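Local coordinates for protein beta-N-acetylhexosaminidase (Arthrobacter aurescens, PDB 3RCN) that probably hydrolyses terminal non-reducing N-acetyl-D-hexosamine residues in N-acetyl-beta-D-hexosaminides, as a member of glycosyl hydrolase family 20, at residues V283-E288 against Q323-A328; N187-L192 against L291-N296; E201-S206 against T275-N280. All blocks are in the same frame, centred on the assembly; numbering follows the deposited sequence.

Contact 1. Residues V283-E288 against Q323-A328; sequences VLEVSE and QASAQA. With SO4 (sulfate ion), chain C.
One side-chain amide, that of Gln-327, makes the hydrogen bond across this contact and also reaches a bound sulfate. Gln-327 NE2 donates to Val-286 O over 2.9 Å, fairly straight (160° at the hydrogen) and close to the amide plane. Gln-327 NE2 gives a second bond, 3.1 Å, to sulfate O3. Gln-327 OE1 accepts from a water that accepts from Val-286 N, so one glutamine ties both backbone polar groups of Val-286. The bend about CB-CG (chi2 -84°) turns the amide away from an extended chain, toward Val-286 O. Glu-285 lies across it, its CG 3.2 Å from Gln-327 OE1 and the carboxylate and amide planes 44° apart, while Glu-285 OE1 is 3.6 Å from Gln-327 CB. In the family 20 (beta/alpha) barrel, residues 283-288 lead into helix 288-304, before barrel strand 309-313, with Ser-287 as N-cap; residues 323-328 join helices 320-323 and 326-335, between strands 309-313 and 361-364, Ser-325 OG capping the second helix by accepting from Ala-328 N. The sulfate, probably from the crystallisation liquor, takes a 2.7 Å bond from Glu-288 N to its O2; Lys-331 also binds it and forms a salt bridge with Glu-288.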
ATOM      1  N   VAL A 283     -12.296  32.594  -3.328  1.00 37.14           N
ATOM      2  CA  VAL A 283     -13.340  31.626  -3.640  1.00 33.68           C
ATOM      3  C   VAL A 283     -13.847  31.790  -5.066  1.00 29.50           C
ATOM      4  O   VAL A 283     -13.413  32.684  -5.789  1.00 34.84           O
ATOM      5  CB  VAL A 283     -14.504  31.741  -2.641  1.00 32.17           C
ATOM      6  CG1 VAL A 283     -13.998  31.477  -1.245  1.00 32.67           C
ATOM      7  CG2 VAL A 283     -15.129  33.120  -2.694  1.00 28.76           C
ATOM      8  N   LEU A 284     -14.765  30.928  -5.477  1.00 26.17           N
ATOM      9  CA  LEU A 284     -15.315  31.034  -6.820  1.00 26.09           C
ATOM     10  C   LEU A 284     -16.028  32.364  -7.033  1.00 35.83           C
ATOM     11  O   LEU A 284     -16.634  32.931  -6.119  1.00 36.04           O
ATOM     12  CB  LEU A 284     -16.294  29.901  -7.100  1.00 30.22           C
ATOM     13  CG  LEU A 284     -15.708  28.489  -7.150  1.00 42.80           C
ATOM     14  CD1 LEU A 284     -16.816  27.493  -7.416  1.00 45.31           C
ATOM     15  CD2 LEU A 284     -14.620  28.369  -8.207  1.00 42.64           C
ATOM     16  N   GLU A 285     -15.956  32.853  -8.260  1.00 38.28           N
ATOM     17  CA  GLU A 285     -16.809  33.927  -8.676  1.00 39.72           C
ATOM     18  C   GLU A 285     -18.024  33.201  -9.222  1.00 44.52           C
ATOM     19  O   GLU A 285     -17.924  32.496 -10.220  1.00 47.06           O
ATOM     20  CB  GLU A 285     -16.133  34.735  -9.778  1.00 45.50           C
ATOM     21  CG  GLU A 285     -17.039  35.800 -10.382  1.00 64.87           C
ATOM     22  CD  GLU A 285     -16.340  36.660 -11.423  1.00 72.03           C
ATOM     23  OE1 GLU A 285     -16.068  37.847 -11.122  1.00 70.30           O
ATOM     24  OE2 GLU A 285     -16.075  36.152 -12.539  1.00 71.71           O
ATOM     25  N   VAL A 286     -19.167  33.358  -8.556  1.00 40.38           N
ATOM     26  CA  VAL A 286     -20.385  32.677  -8.978  1.00 42.14           C
ATOM     27  C   VAL A 286     -21.026  33.388 -10.168  1.00 40.26           C
ATOM     28  O   VAL A 286     -21.332  34.576 -10.112  1.00 45.78           O
ATOM     29  CB  VAL A 286     -21.398  32.537  -7.831  1.00 43.66           C
ATOM     30  CG1 VAL A 286     -20.736  31.888  -6.634  1.00 42.77           C
ATOM     31  CG2 VAL A 286     -21.950  33.878  -7.451  1.00 52.03           C
ATOM     32  N   SER A 287     -21.269  32.629 -11.227  1.00 37.83           N
ATOM     33  CA  SER A 287     -21.602  33.196 -12.523  1.00 43.72           C
ATOM     34  C   SER A 287     -21.926  32.056 -13.464  1.00 45.62           C
ATOM     35  O   SER A 287     -21.780  30.883 -13.110  1.00 51.17           O
ATOM     36  CB  SER A 287     -20.420  33.976 -13.088  1.00 42.25           C
ATOM     37  OG  SER A 287     -19.358  33.100 -13.397  1.00 41.02           O
ATOM     38  N   GLU A 288     -22.393  32.403 -14.655  1.00 40.21           N
ATOM     39  CA  GLU A 288     -22.863  31.393 -15.584  1.00 47.62           C
ATOM     40  C   GLU A 288     -21.703  30.525 -16.012  1.00 49.02           C
ATOM     41  O   GLU A 288     -21.860  29.316 -16.190  1.00 49.69           O
ATOM     42  CB  GLU A 288     -23.552  32.019 -16.805  1.00 49.88           C
ATOM     43  CG  GLU A 288     -24.893  32.671 -16.506  1.00 58.34           C
ATOM     44  CD  GLU A 288     -25.870  31.753 -15.772  1.00 71.29           C
ATOM     45  OE1 GLU A 288     -25.884  30.527 -16.038  1.00 70.86           O
ATOM     46  OE2 GLU A 288     -26.631  32.268 -14.922  1.00 77.58           O
ATOM     47  N   GLN A 323     -18.692  40.624  -1.458  1.00 40.61           N
ATOM     48  CA  GLN A 323     -19.142  41.948  -1.070  1.00 43.84           C
ATOM     49  C   GLN A 323     -18.393  43.042  -1.829  1.00 49.70           C
ATOM     50  O   GLN A 323     -18.938  44.121  -2.080  1.00 58.21           O
ATOM     51  CB  GLN A 323     -18.974  42.145   0.432  1.00 38.11           C
ATOM     52  CG  GLN A 323     -19.932  41.327   1.258  1.00 48.92           C
ATOM     53  CD  GLN A 323     -19.560  41.337   2.721  1.00 62.74           C
ATOM     54  OE1 GLN A 323     -18.548  41.923   3.106  1.00 69.60           O
ATOM     55  NE2 GLN A 323     -20.372  40.687   3.547  1.00 65.02           N
ATOM     56  N   ALA A 324     -17.145  42.766  -2.188  1.00 36.30           N
ATOM     57  CA  ALA A 324     -16.331  43.752  -2.879  1.00 37.75           C
ATOM     58  C   ALA A 324     -16.394  43.583  -4.396  1.00 40.63           C
ATOM     59  O   ALA A 324     -15.722  44.295  -5.138  1.00 45.72           O
ATOM     60  CB  ALA A 324     -14.875  43.674  -2.387  1.00 31.43           C
ATOM     61  N   SER A 325     -17.191  42.628  -4.857  1.00 39.70           N
ATOM     62  CA  SER A 325     -17.194  42.254  -6.269  1.00 37.09           C
ATOM     63  C   SER A 325     -18.286  42.956  -7.084  1.00 43.02           C
ATOM     64  O   SER A 325     -19.472  42.695  -6.888  1.00 44.86           O
ATOM     65  CB  SER A 325     -17.373  40.744  -6.378  1.00 36.20           C
ATOM     66  OG  SER A 325     -17.394  40.330  -7.726  1.00 36.88           O
ATOM     67  N   ALA A 326     -17.891  43.822  -8.013  1.00 40.50           N
ATOM     68  CA  ALA A 326     -18.861  44.434  -8.913  1.00 45.57           C
ATOM     69  C   ALA A 326     -19.688  43.365  -9.634  1.00 48.26           C
ATOM     70  O   ALA A 326     -20.877  43.562  -9.880  1.00 51.50           O
ATOM     71  CB  ALA A 326     -18.184  45.361  -9.917  1.00 41.81           C
ATOM     72  N   GLN A 327     -19.069  42.229  -9.956  1.00 38.53           N
ATOM     73  CA  GLN A 327     -19.781  41.164 -10.671  1.00 37.25           C
ATOM     74  C   GLN A 327     -20.803  40.469  -9.783  1.00 35.01           C
ATOM     75  O   GLN A 327     -21.887  40.107 -10.226  1.00 34.82           O
ATOM     76  CB  GLN A 327     -18.803  40.123 -11.225  1.00 29.35           C
ATOM     77  CG  GLN A 327     -19.457  38.979 -12.009  1.00 28.06           C
ATOM     78  CD  GLN A 327     -19.970  37.837 -11.131  1.00 33.93           C
ATOM     79  OE1 GLN A 327     -19.578  37.695  -9.968  1.00 34.78           O
ATOM     80  NE2 GLN A 327     -20.867  37.017 -11.690  1.00 30.32           N
ATOM     81  N   ALA A 328     -20.433  40.259  -8.529  1.00 32.90           N
ATOM     82  CA  ALA A 328     -21.292  39.572  -7.589  1.00 38.10           C
ATOM     83  C   ALA A 328     -22.517  40.445  -7.299  1.00 42.24           C
ATOM     84  O   ALA A 328     -23.653  39.970  -7.275  1.00 35.69           O
ATOM     85  CB  ALA A 328     -20.513  39.262  -6.311  1.00 29.84           C
TER
HETATM   86  S   SO4 C 553     -22.984  36.265 -15.269  1.00 68.92           S
HETATM   87  O1  SO4 C 553     -21.957  36.088 -16.301  1.00 68.43           O
HETATM   88  O2  SO4 C 553     -23.265  34.985 -14.627  1.00 71.20           O
HETATM   89  O3  SO4 C 553     -22.525  37.215 -14.257  1.00 55.48           O
HETATM   90  O4  SO4 C 553     -24.205  36.764 -15.895  1.00 75.68           O
HETATM   91  O   HOH W   1     -19.191  35.963  -7.557  1.00 51.46           O

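Contact 2. Residues N187-L192 against L291-N296; sequences NRYPKL and LEFYRN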
ATOM      1  N   ASN A 187     -11.531  14.979 -18.207  1.00 35.78           N
ATOM      2  CA  ASN A 187     -11.111  14.933 -19.599  1.00 42.08           C
ATOM      3  C   ASN A 187     -11.269  16.265 -20.326  1.00 43.91           C
ATOM      4  O   ASN A 187     -10.449  16.618 -21.165  1.00 44.50           O
ATOM      5  CB  ASN A 187     -11.869  13.825 -20.351  1.00 52.78           C
ATOM      6  CG  ASN A 187     -11.524  12.412 -19.852  1.00 61.44           C
ATOM      7  OD1 ASN A 187     -10.390  12.129 -19.426  1.00 58.75           O
ATOM      8  ND2 ASN A 187     -12.513  11.520 -19.907  1.00 61.88           N
ATOM      9  N   ARG A 188     -12.323  17.007 -20.004  1.00 44.76           N
ATOM     10  CA  ARG A 188     -12.582  18.261 -20.693  1.00 47.24           C
ATOM     11  C   ARG A 188     -11.668  19.371 -20.206  1.00 41.29           C
ATOM     12  O   ARG A 188     -11.374  20.314 -20.940  1.00 40.37           O
ATOM     13  CB  ARG A 188     -14.048  18.674 -20.532  1.00 50.95           C
ATOM     14  CG  ARG A 188     -14.424  19.962 -21.253  1.00 53.67           C
ATOM     15  CD  ARG A 188     -15.834  20.376 -20.890  1.00 63.82           C
ATOM     16  NE  ARG A 188     -16.798  19.356 -21.291  1.00 72.02           N
ATOM     17  CZ  ARG A 188     -17.750  19.540 -22.201  1.00 71.84           C
ATOM     18  NH1 ARG A 188     -17.893  20.722 -22.800  1.00 66.80           N
ATOM     19  NH2 ARG A 188     -18.569  18.541 -22.501  1.00 71.85           N
ATOM     20  N   TYR A 189     -11.216  19.254 -18.964  1.00 44.14           N
ATOM     21  CA  TYR A 189     -10.444  20.320 -18.336  1.00 42.79           C
ATOM     22  C   TYR A 189      -9.091  19.818 -17.812  1.00 42.17           C
ATOM     23  O   TYR A 189      -8.874  19.763 -16.598  1.00 38.96           O
ATOM     24  CB  TYR A 189     -11.253  20.938 -17.194  1.00 33.11           C
ATOM     25  CG  TYR A 189     -12.564  21.584 -17.618  1.00 40.85           C
ATOM     26  CD1 TYR A 189     -12.608  22.494 -18.671  1.00 39.81           C
ATOM     27  CD2 TYR A 189     -13.758  21.283 -16.963  1.00 37.00           C
ATOM     28  CE1 TYR A 189     -13.792  23.088 -19.057  1.00 40.31           C
ATOM     29  CE2 TYR A 189     -14.943  21.868 -17.342  1.00 45.72           C
ATOM     30  CZ  TYR A 189     -14.960  22.776 -18.390  1.00 46.90           C
ATOM     31  OH  TYR A 189     -16.146  23.371 -18.766  1.00 41.87           O
ATOM     32  N   PRO A 190      -8.165  19.493 -18.731  1.00 38.94           N
ATOM     33  CA  PRO A 190      -6.901  18.816 -18.400  1.00 41.69           C
ATOM     34  C   PRO A 190      -6.082  19.542 -17.347  1.00 39.99           C
ATOM     35  O   PRO A 190      -5.349  18.878 -16.633  1.00 40.61           O
ATOM     36  CB  PRO A 190      -6.133  18.818 -19.730  1.00 42.45           C
ATOM     37  CG  PRO A 190      -7.184  19.035 -20.785  1.00 43.68           C
ATOM     38  CD  PRO A 190      -8.221  19.899 -20.145  1.00 39.22           C
ATOM     39  N   LYS A 191      -6.195  20.864 -17.249  1.00 39.59           N
ATOM     40  CA  LYS A 191      -5.364  21.628 -16.312  1.00 38.65           C
ATOM     41  C   LYS A 191      -5.744  21.379 -14.863  1.00 38.36           C
ATOM     42  O   LYS A 191      -4.972  21.692 -13.956  1.00 36.74           O
ATOM     43  CB  LYS A 191      -5.446  23.137 -16.580  1.00 42.62           C
ATOM     44  CG  LYS A 191      -5.024  23.574 -17.963  1.00 46.04           C
ATOM     45  CD  LYS A 191      -3.526  23.628 -18.086  1.00 57.30           C
ATOM     46  CE  LYS A 191      -3.152  24.228 -19.421  1.00 64.71           C
ATOM     47  NZ  LYS A 191      -4.068  25.356 -19.751  1.00 64.33           N
ATOM     48  N   LEU A 192      -6.946  20.854 -14.633  1.00 40.26           N
ATOM     49  CA  LEU A 192      -7.371  20.572 -13.266  1.00 32.69           C
ATOM     50  C   LEU A 192      -6.319  19.713 -12.587  1.00 35.89           C
ATOM     51  O   LEU A 192      -5.941  19.958 -11.434  1.00 37.98           O
ATOM     52  CB  LEU A 192      -8.746  19.900 -13.227  1.00 28.72           C
ATOM     53  CG  LEU A 192      -9.895  20.918 -13.349  1.00 36.83           C
ATOM     54  CD1 LEU A 192     -11.278  20.268 -13.227  1.00 31.68           C
ATOM     55  CD2 LEU A 192      -9.742  22.053 -12.324  1.00 33.85           C
ATOM     56  N   LEU A 291     -20.765  28.117 -13.289  1.00 28.98           N
ATOM     57  CA  LEU A 291     -21.842  27.139 -13.314  1.00 31.84           C
ATOM     58  C   LEU A 291     -21.668  26.122 -14.430  1.00 34.73           C
ATOM     59  O   LEU A 291     -21.810  24.921 -14.197  1.00 40.38           O
ATOM     60  CB  LEU A 291     -23.203  27.830 -13.447  1.00 38.79           C
ATOM     61  CG  LEU A 291     -23.947  27.961 -12.124  1.00 40.14           C
ATOM     62  CD1 LEU A 291     -25.298  28.597 -12.333  1.00 41.83           C
ATOM     63  CD2 LEU A 291     -24.075  26.577 -11.478  1.00 37.19           C
ATOM     64  N   GLU A 292     -21.367  26.597 -15.638  1.00 31.14           N
ATOM     65  CA  GLU A 292     -21.202  25.695 -16.766  1.00 45.73           C
ATOM     66  C   GLU A 292     -19.994  24.767 -16.538  1.00 42.49           C
ATOM     67  O   GLU A 292     -20.036  23.567 -16.837  1.00 29.80           O
ATOM     68  CB  GLU A 292     -21.045  26.476 -18.075  1.00 56.96           C
ATOM     69  CG  GLU A 292     -20.854  25.581 -19.302  1.00 72.70           C
ATOM     70  CD  GLU A 292     -19.940  26.201 -20.357  1.00 87.52           C
ATOM     71  OE1 GLU A 292     -19.918  27.450 -20.465  1.00 88.87           O
ATOM     72  OE2 GLU A 292     -19.243  25.437 -21.073  1.00 90.77           O
ATOM     73  N   PHE A 293     -18.923  25.341 -16.001  1.00 35.08           N
ATOM     74  CA  PHE A 293     -17.713  24.593 -15.737  1.00 37.78           C
ATOM     75  C   PHE A 293     -18.032  23.409 -14.836  1.00 39.58           C
ATOM     76  O   PHE A 293     -17.688  22.268 -15.142  1.00 37.03           O
ATOM     77  CB  PHE A 293     -16.683  25.502 -15.073  1.00 38.43           C
ATOM     78  CG  PHE A 293     -15.336  24.872 -14.918  1.00 44.10           C
ATOM     79  CD1 PHE A 293     -15.034  24.121 -13.790  1.00 46.99           C
ATOM     80  CD2 PHE A 293     -14.366  25.031 -15.895  1.00 39.54           C
ATOM     81  CE1 PHE A 293     -13.788  23.535 -13.644  1.00 37.16           C
ATOM     82  CE2 PHE A 293     -13.119  24.448 -15.750  1.00 33.96           C
ATOM     83  CZ  PHE A 293     -12.834  23.699 -14.622  1.00 32.90           C
ATOM     84  N   TYR A 294     -18.716  23.683 -13.734  1.00 33.38           N
ATOM     85  CA  TYR A 294     -18.954  22.660 -12.738  1.00 30.30           C
ATOM     86  C   TYR A 294     -20.068  21.682 -13.098  1.00 32.20           C
ATOM     87  O   TYR A 294     -20.150  20.611 -12.513  1.00 37.41           O
ATOM     88  CB  TYR A 294     -19.197  23.291 -11.379  1.00 26.13           C
ATOM     89  CG  TYR A 294     -17.916  23.661 -10.695  1.00 27.82           C
ATOM     90  CD1 TYR A 294     -17.374  24.926 -10.841  1.00 30.36           C
ATOM     91  CD2 TYR A 294     -17.229  22.733  -9.919  1.00 29.10           C
ATOM     92  CE1 TYR A 294     -16.189  25.269 -10.227  1.00 34.79           C
ATOM     93  CE2 TYR A 294     -16.036  23.063  -9.299  1.00 25.83           C
ATOM     94  CZ  TYR A 294     -15.523  24.333  -9.459  1.00 33.59           C
ATOM     95  OH  TYR A 294     -14.348  24.679  -8.846  1.00 32.62           O
ATOM     96  N   ARG A 295     -20.911  22.040 -14.058  1.00 26.92           N
ATOM     97  CA  ARG A 295     -21.884  21.090 -14.596  1.00 33.87           C
ATOM     98  C   ARG A 295     -21.136  20.089 -15.439  1.00 34.33           C
ATOM     99  O   ARG A 295     -21.427  18.893 -15.403  1.00 37.47           O
ATOM    100  CB  ARG A 295     -22.932  21.763 -15.483  1.00 35.52           C
ATOM    101  CG  ARG A 295     -23.930  22.628 -14.772  1.00 37.08           C
ATOM    102  CD  ARG A 295     -25.012  23.043 -15.760  1.00 36.97           C
ATOM    103  NE  ARG A 295     -25.982  23.925 -15.147  1.00 35.15           N
ATOM    104  CZ  ARG A 295     -26.028  25.228 -15.381  1.00 45.19           C
ATOM    105  NH1 ARG A 295     -25.158  25.756 -16.240  1.00 37.28           N
ATOM    106  NH2 ARG A 295     -26.947  25.990 -14.771  1.00 42.05           N
ATOM    107  N   ASN A 296     -20.170  20.590 -16.206  1.00 30.79           N
ATOM    108  CA  ASN A 296     -19.297  19.717 -16.987  1.00 36.18           C
ATOM    109  C   ASN A 296     -18.458  18.775 -16.106  1.00 39.68           C
ATOM    110  O   ASN A 296     -18.271  17.606 -16.440  1.00 41.33           O
ATOM    111  CB  ASN A 296     -18.420  20.535 -17.932  1.00 34.44           C
ATOM    112  CG  ASN A 296     -19.218  21.136 -19.077  1.00 40.02           C
ATOM    113  OD1 ASN A 296     -20.210  20.561 -19.517  1.00 35.44           O
ATOM    114  ND2 ASN A 296     -18.791  22.296 -19.559  1.00 45.68           N
TER
HETATM  115  O   HOH W   2     -16.308  25.291 -21.324  1.00 60.90           O
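Tyr-189 and Phe-293 lie almost flat on one another, their planes 15° apart and their centroids separated by 3.9 Å, which defines an offset stack. The two side chains run in opposite directions, so Phe-293 CE2 comes over the middle of the tyrosine ring while Tyr-189 CZ is 3.4 Å from Phe-293 CD2. On the opposite face of the tyrosine, Arg-188 CG lies toward the rim. Phe-293 can reach out from its helix because its CG stands opposite the backbone N (chi1 -173°). Leu-192 comes from the opposite direction, its CD1 4.0 Å from Phe-293 CZ. The contact fastens the turn leading into helix 191-194 to helix 288-304, one of the (beta/alpha) barrel helices, and Tyr-257 meets both stacked rings. At the hydroxyl end of the tyrosine, Asn-296 ND2 donates to Tyr-189 OH over 3.0 Å, nearly straight and close to its own amide plane. The amide stacks on one face of the Arg-188 guanidinium, Asn-296 OD1 over its centre, planes 12° apart. A water links Tyr-189 OH to Glu-292 OE2. A leucine in place of Tyr-189 would probably lose the flat stack on Phe-293 and leave Asn-296 ND2 without its acceptor, the amide freer to turn.

Contact 3. Residues E201-S206 against T275-N280; sequences ESSLGS and TRWGIN
Ser-203 and Trp-277 form the close-packed part of this contact, while the polar ends of Glu-201 and Thr-275 meet through water. Ser-203 CB sits over one face of the indole, 3.3 Å from Trp-277 NE1, and Gly-205 O lies in the ring plane at the edge, 3.3 Å from Trp-277 CD1. The placement follows from the tryptophan's first torsion (chi1 -43°), which sets CG opposite the carbonyl carbon. Trp-277 NE1 gives a weak bond, 3.4 Å, to Ser-203 O. His-460 meets the indole at about a right angle. The segments belong to loops between strands 198-199 and 217-218, and between helices 251-256 and 288-304, in the TIM-barrel catalytic domain. Their touching parts, 201-205 and 275-277, run 24° apart without forming a strand pair: the backbones share one weak bond, Ser-203 N to Thr-275 O at 3.0 Å, supplemented by a CA-H...O contact from Ser-202 CA to Thr-275 O. Thr-275 CB stays 3.5 Å from Glu-201 O, but the polar side-chain ends are bridged by one water, which donates to Glu-201 OE2 and lies 2.7 Å from Thr-275 OG1. Arg-276 turns its end away from residues 201-206; NE and NH2 grip Trp-277 O side-on, and its guanidinium makes a cation-pi contact with Trp-207.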
ATOM      1  N   GLU A 201       4.731  23.849  -2.050  1.00 47.40           N
ATOM      2  CA  GLU A 201       5.115  23.381  -0.725  1.00 37.20           C
ATOM      3  C   GLU A 201       3.900  23.253   0.187  1.00 40.11           C
ATOM      4  O   GLU A 201       2.761  23.302  -0.274  1.00 42.39           O
ATOM      5  CB  GLU A 201       6.177  24.287  -0.107  1.00 31.37           C
ATOM      6  CG  GLU A 201       5.942  25.769  -0.292  1.00 34.23           C
ATOM      7  CD  GLU A 201       6.894  26.618   0.543  1.00 47.52           C
ATOM      8  OE1 GLU A 201       7.870  26.067   1.111  1.00 46.61           O
ATOM      9  OE2 GLU A 201       6.665  27.842   0.634  1.00 53.27           O
ATOM     10  N   SER A 202       4.156  23.059   1.475  1.00 35.73           N
ATOM     11  CA  SER A 202       3.101  22.824   2.445  1.00 35.24           C
ATOM     12  C   SER A 202       3.435  23.482   3.770  1.00 40.43           C
ATOM     13  O   SER A 202       4.588  23.483   4.196  1.00 43.13           O
ATOM     14  CB  SER A 202       2.933  21.321   2.695  1.00 35.17           C
ATOM     15  OG  SER A 202       2.657  20.612   1.503  1.00 36.98           O
ATOM     16  N   SER A 203       2.419  24.026   4.430  1.00 39.17           N
ATOM     17  CA  SER A 203       2.576  24.459   5.808  1.00 34.07           C
ATOM     18  C   SER A 203       3.076  23.306   6.636  1.00 33.26           C
ATOM     19  O   SER A 203       2.607  22.176   6.508  1.00 36.89           O
ATOM     20  CB  SER A 203       1.251  24.940   6.400  1.00 34.92           C
ATOM     21  OG  SER A 203       0.784  26.095   5.735  1.00 41.04           O
ATOM     22  N   LEU A 204       4.015  23.605   7.514  1.00 34.48           N
ATOM     23  CA  LEU A 204       4.493  22.627   8.461  1.00 39.11           C
ATOM     24  C   LEU A 204       3.856  22.912   9.818  1.00 42.53           C
ATOM     25  O   LEU A 204       4.205  23.889  10.481  1.00 46.51           O
ATOM     26  CB  LEU A 204       6.017  22.729   8.557  1.00 46.37           C
ATOM     27  CG  LEU A 204       6.660  21.787   9.563  1.00 49.39           C
ATOM     28  CD1 LEU A 204       6.270  20.353   9.215  1.00 44.46           C
ATOM     29  CD2 LEU A 204       8.172  21.989   9.597  1.00 50.26           C
ATOM     30  N   GLY A 205       2.937  22.049  10.243  1.00 37.70           N
ATOM     31  CA  GLY A 205       2.168  22.314  11.446  1.00 34.20           C
ATOM     32  C   GLY A 205       0.993  23.228  11.142  1.00 40.27           C
ATOM     33  O   GLY A 205       0.623  23.391   9.979  1.00 47.04           O
ATOM     34  N   SER A 206       0.401  23.813  12.183  1.00 40.88           N
ATOM     35  CA  SER A 206      -0.678  24.782  12.021  1.00 45.57           C
ATOM     36  C   SER A 206      -0.228  25.916  11.107  1.00 37.27           C
ATOM     37  O   SER A 206       0.921  26.340  11.186  1.00 34.28           O
ATOM     38  CB  SER A 206      -1.075  25.358  13.385  1.00 53.59           C
ATOM     39  OG  SER A 206      -2.050  26.387  13.253  1.00 54.27           O
ATOM     40  N   THR A 275      -0.688  26.900  -0.778  1.00 33.45           N
ATOM     41  CA  THR A 275       0.310  26.157  -0.001  1.00 30.20           C
ATOM     42  C   THR A 275       0.088  26.082   1.522  1.00 33.17           C
ATOM     43  O   THR A 275       0.899  25.483   2.241  1.00 37.43           O
ATOM     44  CB  THR A 275       1.752  26.641  -0.286  1.00 30.90           C
ATOM     45  OG1 THR A 275       1.954  27.926   0.298  1.00 38.10           O
ATOM     46  CG2 THR A 275       1.997  26.717  -1.769  1.00 28.35           C
ATOM     47  N   ARG A 276      -0.999  26.665   2.021  1.00 29.29           N
ATOM     48  CA  ARG A 276      -1.219  26.697   3.467  1.00 28.84           C
ATOM     49  C   ARG A 276      -2.575  26.147   3.843  1.00 31.28           C
ATOM     50  O   ARG A 276      -3.417  25.902   2.975  1.00 33.38           O
ATOM     51  CB  ARG A 276      -1.029  28.100   4.046  1.00 38.40           C
ATOM     52  CG  ARG A 276      -1.774  29.188   3.296  1.00 45.91           C
ATOM     53  CD  ARG A 276      -2.121  30.356   4.203  1.00 44.42           C
ATOM     54  NE  ARG A 276      -3.233  30.038   5.098  1.00 50.11           N
ATOM     55  CZ  ARG A 276      -3.943  30.953   5.758  1.00 52.93           C
ATOM     56  NH1 ARG A 276      -3.662  32.244   5.617  1.00 55.81           N
ATOM     57  NH2 ARG A 276      -4.939  30.581   6.547  1.00 46.72           N
ATOM     58  N   TRP A 277      -2.758  25.902   5.138  1.00 30.29           N
ATOM     59  CA  TRP A 277      -4.032  25.402   5.644  1.00 29.22           C
ATOM     60  C   TRP A 277      -5.002  26.533   6.012  1.00 32.49           C
ATOM     61  O   TRP A 277      -4.677  27.711   5.881  1.00 34.67           O
ATOM     62  CB  TRP A 277      -3.803  24.481   6.852  1.00 23.05           C
ATOM     63  CG  TRP A 277      -2.631  23.495   6.663  1.00 39.36           C
ATOM     64  CD1 TRP A 277      -1.591  23.299   7.520  1.00 39.07           C
ATOM     65  CD2 TRP A 277      -2.398  22.610   5.549  1.00 39.13           C
ATOM     66  NE1 TRP A 277      -0.736  22.355   7.021  1.00 44.51           N
ATOM     67  CE2 TRP A 277      -1.205  21.919   5.810  1.00 43.48           C
ATOM     68  CE3 TRP A 277      -3.082  22.340   4.360  1.00 40.56           C
ATOM     69  CZ2 TRP A 277      -0.680  20.968   4.928  1.00 37.57           C
ATOM     70  CZ3 TRP A 277      -2.560  21.402   3.487  1.00 36.95           C
ATOM     71  CH2 TRP A 277      -1.371  20.729   3.774  1.00 34.19           C
ATOM     72  N   GLY A 278      -6.191  26.152   6.472  1.00 30.11           N
ATOM     73  CA  GLY A 278      -7.146  27.088   7.034  1.00 29.64           C
ATOM     74  C   GLY A 278      -8.200  27.538   6.050  1.00 37.90           C
ATOM     75  O   GLY A 278      -8.415  26.895   5.021  1.00 41.07           O
ATOM     76  N   ILE A 279      -8.863  28.646   6.367  1.00 40.11           N
ATOM     77  CA  ILE A 279      -9.946  29.141   5.525  1.00 36.23           C
ATOM     78  C   ILE A 279      -9.466  30.187   4.514  1.00 40.66           C
ATOM     79  O   ILE A 279      -8.778  31.151   4.859  1.00 46.85           O
ATOM     80  CB  ILE A 279     -11.121  29.669   6.368  1.00 41.12           C
ATOM     81  CG1 ILE A 279     -11.638  28.562   7.290  1.00 40.93           C
ATOM     82  CG2 ILE A 279     -12.254  30.186   5.475  1.00 33.90           C
ATOM     83  CD1 ILE A 279     -12.813  28.988   8.142  1.00 37.84           C
ATOM     84  N   ASN A 280      -9.826  29.958   3.257  1.00 34.77           N
ATOM     85  CA  ASN A 280      -9.414  30.806   2.157  1.00 38.34           C
ATOM     86  C   ASN A 280     -10.447  31.896   1.839  1.00 48.84           C
ATOM     87  O   ASN A 280     -11.626  31.609   1.615  1.00 46.93           O
ATOM     88  CB  ASN A 280      -9.191  29.944   0.918  1.00 35.04           C
ATOM     89  CG  ASN A 280      -8.191  30.548  -0.027  1.00 36.88           C
ATOM     90  OD1 ASN A 280      -7.839  31.718   0.092  1.00 45.55           O
ATOM     91  ND2 ASN A 280      -7.717  29.753  -0.970  1.00 32.70           N
TER
HETATM   92  O   HOH W   3       4.157  29.373  -0.066  1.00 46.54           O

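Contacts 1 and 2 share helix 288-304: residues 283-288 run into its start and residues 291-296 form its next turns. Their centres are about 19 Å apart, and Leu-284 CD1 touches Tyr-294 CE1 at 3.6 Å. Contact 3 joins this group through the sequence, since residues 275-280 come just before 283-288, yet its centre is about 25 Å from that of contact 1. It keeps about 11 Å between nearest atoms from contact 2. Contact 3 alone approaches the probable catalytic centre: Ile-279 packs on Glu-316, the predicted proton donor, and the Arg-276 side chain is about 9 Å from that of Glu-316 and weakly bonded to a glycerol, probably from the crystallisation liquor. The sulfate of contact 1 lies away from that site.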